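Local coordinates for protein HTH-type transcriptional regulator AscG (Escherichia coli, PDB 3BRQ) that represses transcription of the asc operon, cryptic in Escherichia coli, by sequence-specific binding to its regulatory DNA, at residues T29-I34 with I155-G160; M149-S154 with G180-A185; S207-A212 with L248-I253. All coordinates share one frame; numbering follows the deposited sequence.

From the N terminus, the chain leaves strand 21-27 of the five-stranded parallel sheet and enters the loop 29-34. Interaction 1 ties this loop to helix 152-167, 121 residues later, and so bridges the two lobes. Interaction 2 starts at the head of the same helix and closes a short loop to 180-185, which leads into helix 184-197. Their segments alternate along the chain, so interactions 1 and 2 cross. They also share a sulfate ion. Interaction 3 follows in series. It joins the start of helix 209-221 to strand 249-252 of the six-stranded sheet. Tyr31 stacks on Trp182, and Asn208 touches Tyr31 and bonds to Trp182 O, where the three contacts meet.

Interaction 1: residues T29-I34 with I155-G160; sequences TLYHGI and IERLAG. With SO4 (sulfate ion), chain F.
Gly33 and Arg157 bring the two backbones closest, with their CA atoms 10.4 Å apart, so long side chains and a water must span the gap. The contact crosses the cleft of the two-lobed periplasmic-binding-protein fold. The loop 29-34 follows strand 21-27 of one lobe. Segment 155-160 is part of helix 152-167 of the other.

Tyr31 and Arg157 reach in from opposite directions. The chain of Arg157 is extended from CG to NE and carries the guanidinium across. Its NH1 donates to Tyr31 OH at 2.9 Å, with an N-H...O angle of 161°. The phenol oxygen lies close to the guanidinium plane. The ring itself is turned, with the two planes 66° apart. Tyr31 CG stands anti to the backbone N (chi1 175°), which sends the ring from the loop toward the helix. Tyr31 OH has Asp236 OD1 as a second hydrogen-bond partner. The phenol oxygen is thus held between a basic and an acidic group. The ring of Tyr31 stacks on Trp182.

A second link is indirect. Water 1 donates to Gly33 O at 3.1 Å. It lies unusually close to Arg157 NH2, so its exact place is doubtful. NH1 of Arg157 also makes a weak hydrogen bond to Ser207 O. The loop is braced by Thr29, whose OG1 donates to Tyr31 O at 2.8 Å from above the carbonyl plane.

The cleft holds a sulfate, probably from the crystallisation liquor. In LacI-family relatives small effectors bind between the lobes, and the position is consistent with such a pocket. Tyr84 and Arg86 also bind the ion. From the loop, Gly33 N donates to sulfate O4 at 2.9 Å.

Interaction 2: residues M149-S154 with G180-A185; sequences MDSPTS and GKWTPA. With SO4 (sulfate ion), chain F.
Ser151 and Ser154 meet the benzo end of the Trp182 indole, at the N-terminal end of helix 152-167 in the periplasmic-binding-protein fold. This is the tight part of the contact. Ser154 CB approaches the indole obliquely and lies 3.4 Å from Trp182 CZ2. Ser151 OG comes to the same CZ2 at 3.4 Å, at the ring edge and near its plane. The indole is fixed at its other end by NE1, which is hydrogen-bonded to Ser148 OG. Trp182 stands just before Thr183, the N-cap of helix 184-197.

Ser151 is the N-cap of helix 152-167. Its OG accepts from Ser154 N at 3.0 Å and donates to sulfate O3 at 2.7 Å. One hydroxyl thus caps the helix, grips the anion and borders the indole. The start of the helix probably favours the anion through its dipole.

Packing thins toward Thr153, whose CG2 is 4.5 Å from Trp182 CH2. This residue serves the sulfate more than the ring. The outer side is looser still: Met149, built as selenomethionine, and Lys181 are exposed, and their side chains set off away from the opposite segment. At the sulfate, Thr153 binds O1 twice, through its backbone N at 3.1 Å and through OG1 at 2.6 Å.

Interaction 3: residues S207-A212 with L248-I253; sequences SNDDMA and LSSVKI
Asp209 and Ser250 join the first turn of helix 209-221 to strand 249-252. The helix is the crossover of a beta-alpha-beta unit between parallel strands 203-206 and 231-235. Strand 249-252 is the next neighbour in the same sheet.

In the first shell, Ser250 OG donates to Asp209 OD1 at 2.6 Å. The bond uses the syn lone pair of OD1, on the side of the other carboxylate oxygen. Leu248 supplies the apolar half. Its CD2 packs against Asp209 CB at 3.6 Å and touches the carboxylate carbon too. Its other branch, CD1, meets Ala212 CB at 3.8 Å, one turn further along the helix. With chi1 at 166° the Leu248 side chain reaches out from the strand, and its two methyls face the helix, one for each partner.

The second shell holds the polar pair in place. Asp209 OD2 is hydrogen-bonded to Ile238 N, and Ser250 OG to Asp237 N. Both buried side chains are therefore tied to the loop that follows strand 231-235. On the strand side, backbone bonds run from Ser249 and Val251 to Gly234, and from Ser250 to Ile286.

Further out, the helix start is set by Asn208, its N-cap. Asn208 O accepts from Ala212 N at 3.1 Å. The amide nitrogen ND2 is hydrogen-bonded to Trp182 O. On the helix side facing away from the strand, Asp210 packs on Ile240 of the second subunit. The cap itself is a nearly straight bond: Met211 N, of a selenomethionine here, donates to Asn208 OD1 at 3.1 Å and 164°, from above the carbonyl plane.

Interaction 1: residues T29-I34 with I155-G160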
# COMPACT_ATOMS: atom_id res chain seq x y z
N THR B 29 8.81 6.80 -3.05
CA THR B 29 8.76 7.13 -1.64
C THR B 29 7.94 6.08 -0.95
O THR B 29 7.15 5.38 -1.58
CB THR B 29 8.19 8.51 -1.39
OG1 THR B 29 6.94 8.62 -2.07
CG2 THR B 29 9.18 9.60 -1.93
N LEU B 30 8.16 5.92 0.35
CA LEU B 30 7.51 4.84 1.07
C LEU B 30 6.04 5.23 1.27
O LEU B 30 5.14 4.39 1.19
CB LEU B 30 8.19 4.62 2.43
CG LEU B 30 7.51 3.58 3.32
CD1 LEU B 30 7.63 2.13 2.76
CD2 LEU B 30 8.08 3.67 4.72
N TYR B 31 5.81 6.52 1.51
CA TYR B 31 4.47 7.06 1.66
C TYR B 31 4.18 7.98 0.50
O TYR B 31 5.08 8.66 0.01
CB TYR B 31 4.34 7.87 2.96
CG TYR B 31 2.99 8.58 3.13
CD1 TYR B 31 1.85 7.88 3.53
CD2 TYR B 31 2.86 9.96 2.87
CE1 TYR B 31 0.60 8.53 3.67
CE2 TYR B 31 1.63 10.60 3.01
CZ TYR B 31 0.50 9.90 3.42
OH TYR B 31 -0.73 10.58 3.55
N HIS B 32 2.91 7.99 0.07
CA HIS B 32 2.41 8.96 -0.88
C HIS B 32 1.14 9.58 -0.33
O HIS B 32 0.22 8.86 0.06
CB HIS B 32 2.08 8.26 -2.20
CG HIS B 32 3.28 7.91 -3.01
ND1 HIS B 32 3.90 6.68 -2.94
CD2 HIS B 32 4.00 8.66 -3.89
CE1 HIS B 32 4.93 6.67 -3.78
NE2 HIS B 32 5.01 7.86 -4.35
N GLY B 33 1.07 10.91 -0.36
CA GLY B 33 -0.13 11.66 -0.04
C GLY B 33 -1.36 11.26 -0.83
O GLY B 33 -2.47 11.29 -0.29
N ILE B 34 -1.18 10.81 -2.09
CA ILE B 34 -2.28 10.23 -2.85
C ILE B 34 -1.97 8.72 -2.89
O ILE B 34 -1.00 8.29 -3.52
CB ILE B 34 -2.36 10.80 -4.32
CG1 ILE B 34 -2.30 12.35 -4.37
CG2 ILE B 34 -3.57 10.17 -5.09
CD1 ILE B 34 -3.30 13.08 -3.50
N ILE B 155 4.33 18.89 4.56
CA ILE B 155 4.56 20.35 4.82
C ILE B 155 3.23 21.15 4.90
O ILE B 155 3.03 21.99 5.76
CB ILE B 155 5.44 20.92 3.73
CG1 ILE B 155 6.87 20.38 3.89
CG2 ILE B 155 5.51 22.52 3.81
CD1 ILE B 155 7.76 20.65 2.65
N GLU B 156 2.31 20.87 3.98
CA GLU B 156 0.98 21.52 3.91
C GLU B 156 0.11 21.20 5.12
O GLU B 156 -0.52 22.10 5.73
CB GLU B 156 0.27 21.05 2.65
CG GLU B 156 0.93 21.63 1.37
CD GLU B 156 1.07 23.15 1.51
OE1 GLU B 156 0.03 23.85 1.38
OE2 GLU B 156 2.20 23.62 1.80
N ARG B 157 0.10 19.92 5.53
CA ARG B 157 -0.67 19.53 6.71
C ARG B 157 -0.20 20.25 7.98
O ARG B 157 -0.98 20.62 8.86
CB ARG B 157 -0.66 17.98 6.90
CG ARG B 157 -1.42 17.30 5.75
CD ARG B 157 -1.49 15.70 5.89
NE ARG B 157 -2.27 15.24 4.75
CZ ARG B 157 -2.24 14.00 4.26
NH1 ARG B 157 -1.37 13.10 4.73
NH2 ARG B 157 -3.03 13.72 3.22
N LEU B 158 1.11 20.36 8.11
CA LEU B 158 1.67 21.00 9.26
C LEU B 158 1.28 22.47 9.22
O LEU B 158 0.90 23.02 10.25
CB LEU B 158 3.20 20.86 9.29
CG LEU B 158 4.01 21.57 10.38
CD1 LEU B 158 3.52 21.26 11.79
CD2 LEU B 158 5.50 21.17 10.30
N ALA B 159 1.39 23.08 8.07
CA ALA B 159 1.03 24.53 7.91
C ALA B 159 -0.46 24.74 8.29
O ALA B 159 -0.79 25.71 8.92
CB ALA B 159 1.26 24.94 6.46
N GLY B 160 -1.32 23.76 7.97
CA GLY B 160 -2.75 23.88 8.27
C GLY B 160 -3.02 23.75 9.76
O GLY B 160 -3.89 24.41 10.29
S SO4 F . 4.02 13.52 -1.21
O1 SO4 F . 3.46 14.81 -1.01
O2 SO4 F . 5.12 13.62 -2.21
O3 SO4 F . 4.37 12.90 0.04
O4 SO4 F . 2.93 12.67 -1.67
O HOH W 1 -3.45 11.29 2.64

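Interaction 2: residues M149-S154 with G180-A185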
# COMPACT_ATOMS: atom_id res chain seq x y z
N MSE B 149 10.06 15.56 6.21
CA MSE B 149 10.03 17.02 5.93
C MSE B 149 10.30 17.41 4.45
O MSE B 149 10.24 18.60 4.06
CB MSE B 149 10.82 17.81 6.96
CG MSE B 149 10.07 17.87 8.39
SE MSE B 149 8.07 18.12 8.35
CE MSE B 149 8.14 19.97 7.74
N ASP B 150 10.56 16.38 3.63
CA ASP B 150 10.78 16.53 2.19
C ASP B 150 9.47 16.42 1.41
O ASP B 150 9.47 16.53 0.18
CB ASP B 150 11.84 15.52 1.65
CG ASP B 150 11.46 14.03 1.86
OD1 ASP B 150 10.48 13.74 2.56
OD2 ASP B 150 12.18 13.13 1.34
N SER B 151 8.35 16.20 2.11
CA SER B 151 7.08 15.88 1.41
C SER B 151 6.19 17.10 1.42
O SER B 151 5.85 17.55 2.48
CB SER B 151 6.35 14.76 2.16
OG SER B 151 4.94 14.78 1.96
N PRO B 152 5.78 17.61 0.24
CA PRO B 152 4.79 18.65 0.13
C PRO B 152 3.54 18.42 0.94
O PRO B 152 3.02 19.37 1.53
CB PRO B 152 4.47 18.64 -1.38
CG PRO B 152 5.70 18.26 -1.99
CD PRO B 152 6.34 17.28 -1.08
N THR B 153 3.06 17.16 0.98
CA THR B 153 1.85 16.84 1.67
C THR B 153 2.08 16.99 3.16
O THR B 153 1.20 17.47 3.88
CB THR B 153 1.42 15.35 1.35
OG1 THR B 153 1.13 15.24 -0.04
CG2 THR B 153 0.19 14.93 2.14
N SER B 154 3.23 16.55 3.63
CA SER B 154 3.57 16.66 5.05
C SER B 154 3.67 18.14 5.42
O SER B 154 3.15 18.58 6.47
CB SER B 154 4.93 16.07 5.29
OG SER B 154 5.26 16.29 6.63
N GLY B 180 7.84 13.02 12.46
CA GLY B 180 7.61 11.58 12.24
C GLY B 180 8.05 11.26 10.81
O GLY B 180 8.57 12.13 10.08
N LYS B 181 7.85 10.01 10.41
CA LYS B 181 8.42 9.51 9.14
C LYS B 181 7.42 8.66 8.39
O LYS B 181 7.83 7.96 7.48
CB LYS B 181 9.66 8.63 9.34
CG LYS B 181 10.54 8.92 10.52
CD LYS B 181 12.01 8.61 10.27
CE LYS B 181 12.81 9.94 10.06
NZ LYS B 181 14.30 9.74 10.25
N TRP B 182 6.13 8.77 8.76
CA TRP B 182 5.00 8.14 8.09
C TRP B 182 4.86 6.66 8.49
O TRP B 182 3.87 6.04 8.14
CB TRP B 182 5.05 8.20 6.54
CG TRP B 182 5.22 9.54 5.84
CD1 TRP B 182 6.32 9.94 5.12
CD2 TRP B 182 4.27 10.60 5.72
NE1 TRP B 182 6.11 11.17 4.57
CE2 TRP B 182 4.85 11.60 4.91
CE3 TRP B 182 2.99 10.80 6.23
CZ2 TRP B 182 4.20 12.79 4.60
CZ3 TRP B 182 2.34 11.96 5.91
CH2 TRP B 182 2.93 12.95 5.11
N THR B 183 5.81 6.11 9.20
CA THR B 183 5.75 4.69 9.66
C THR B 183 4.99 4.58 11.00
O THR B 183 5.00 5.54 11.80
CB THR B 183 7.17 4.16 9.89
OG1 THR B 183 7.77 4.90 10.97
CG2 THR B 183 8.06 4.29 8.59
N PRO B 184 4.35 3.40 11.28
CA PRO B 184 3.74 3.14 12.59
C PRO B 184 4.74 3.32 13.74
O PRO B 184 4.39 4.04 14.74
CB PRO B 184 3.29 1.66 12.50
CG PRO B 184 3.09 1.39 11.02
CD PRO B 184 4.17 2.27 10.34
N ALA B 185 5.98 2.79 13.57
CA ALA B 185 7.00 2.98 14.62
C ALA B 185 7.24 4.46 14.94
O ALA B 185 7.46 4.83 16.09
CB ALA B 185 8.30 2.41 14.19
S SO4 F . 4.02 13.52 -1.21
O1 SO4 F . 3.46 14.81 -1.01
O2 SO4 F . 5.12 13.62 -2.21
O3 SO4 F . 4.37 12.90 0.04
O4 SO4 F . 2.93 12.67 -1.67

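Interaction 3: residues S207-A212 with L248-I253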
# COMPACT_ATOMS: atom_id res chain seq x y z
N SER B 207 -0.20 12.87 10.86
CA SER B 207 -0.24 13.21 9.46
C SER B 207 -0.55 12.02 8.55
O SER B 207 -0.82 12.24 7.37
CB SER B 207 1.03 13.97 9.03
OG SER B 207 1.01 15.28 9.59
N ASN B 208 -0.58 10.77 9.07
CA ASN B 208 -1.20 9.72 8.27
C ASN B 208 -1.78 8.62 9.19
O ASN B 208 -1.54 8.60 10.40
CB ASN B 208 -0.22 9.13 7.22
CG ASN B 208 0.90 8.25 7.84
OD1 ASN B 208 1.25 8.40 8.99
ND2 ASN B 208 1.49 7.37 7.03
N ASP B 209 -2.53 7.69 8.64
CA ASP B 209 -3.17 6.74 9.55
C ASP B 209 -2.15 5.88 10.18
O ASP B 209 -2.28 5.59 11.35
CB ASP B 209 -4.24 5.90 8.85
CG ASP B 209 -5.48 6.70 8.53
OD1 ASP B 209 -5.61 7.86 9.02
OD2 ASP B 209 -6.34 6.15 7.78
N ASP B 210 -1.10 5.49 9.46
CA ASP B 210 -0.05 4.59 10.05
C ASP B 210 0.55 5.12 11.33
O ASP B 210 0.67 4.40 12.29
CB ASP B 210 1.05 4.24 9.06
CG ASP B 210 0.57 3.18 8.04
OD1 ASP B 210 -0.56 2.71 8.17
OD2 ASP B 210 1.30 2.81 7.12
N MSE B 211 0.97 6.39 11.33
CA MSE B 211 1.43 6.99 12.53
C MSE B 211 0.35 7.12 13.60
O MSE B 211 0.66 6.95 14.78
CB MSE B 211 2.06 8.37 12.22
CG MSE B 211 3.39 8.24 11.37
SE MSE B 211 4.19 10.05 11.33
CE MSE B 211 4.60 10.29 13.12
N ALA B 212 -0.91 7.40 13.23
CA ALA B 212 -1.99 7.55 14.21
C ALA B 212 -2.15 6.16 14.89
O ALA B 212 -2.41 6.09 16.07
CB ALA B 212 -3.29 7.97 13.55
N LEU B 248 -10.56 4.41 13.97
CA LEU B 248 -9.74 5.59 13.76
C LEU B 248 -10.44 6.66 12.90
O LEU B 248 -10.69 6.44 11.73
CB LEU B 248 -8.39 5.17 13.16
CG LEU B 248 -7.48 6.23 12.55
CD1 LEU B 248 -6.99 7.24 13.68
CD2 LEU B 248 -6.30 5.65 11.84
N SER B 249 -10.72 7.84 13.47
CA SER B 249 -11.19 8.99 12.67
C SER B 249 -10.08 9.41 11.71
O SER B 249 -8.92 9.48 12.10
CB SER B 249 -11.52 10.21 13.54
OG SER B 249 -12.44 9.95 14.57
N SER B 250 -10.43 9.65 10.45
CA SER B 250 -9.43 9.92 9.41
C SER B 250 -9.94 10.84 8.30
O SER B 250 -11.09 10.79 7.92
CB SER B 250 -8.91 8.64 8.79
OG SER B 250 -7.73 8.92 8.01
N VAL B 251 -9.05 11.66 7.78
CA VAL B 251 -9.33 12.51 6.66
C VAL B 251 -9.24 11.71 5.35
O VAL B 251 -8.21 11.19 4.99
CB VAL B 251 -8.35 13.77 6.64
CG1 VAL B 251 -8.59 14.59 5.44
CG2 VAL B 251 -8.60 14.62 7.87
N LYS B 252 -10.36 11.62 4.62
CA LYS B 252 -10.39 10.95 3.34
C LYS B 252 -10.13 11.91 2.18
O LYS B 252 -10.76 12.97 2.10
CB LYS B 252 -11.73 10.24 3.12
CG LYS B 252 -11.78 9.38 1.85
CD LYS B 252 -13.10 8.65 1.82
CE LYS B 252 -13.08 7.52 0.79
NZ LYS B 252 -13.37 8.00 -0.59
N ILE B 253 -9.18 11.53 1.34
CA ILE B 253 -8.80 12.25 0.11
C ILE B 253 -9.58 11.58 -1.02
O ILE B 253 -9.61 10.35 -1.10
CB ILE B 253 -7.23 12.19 -0.13
CG1 ILE B 253 -6.45 12.60 1.15
CG2 ILE B 253 -6.76 13.04 -1.35
CD1 ILE B 253 -6.71 14.04 1.71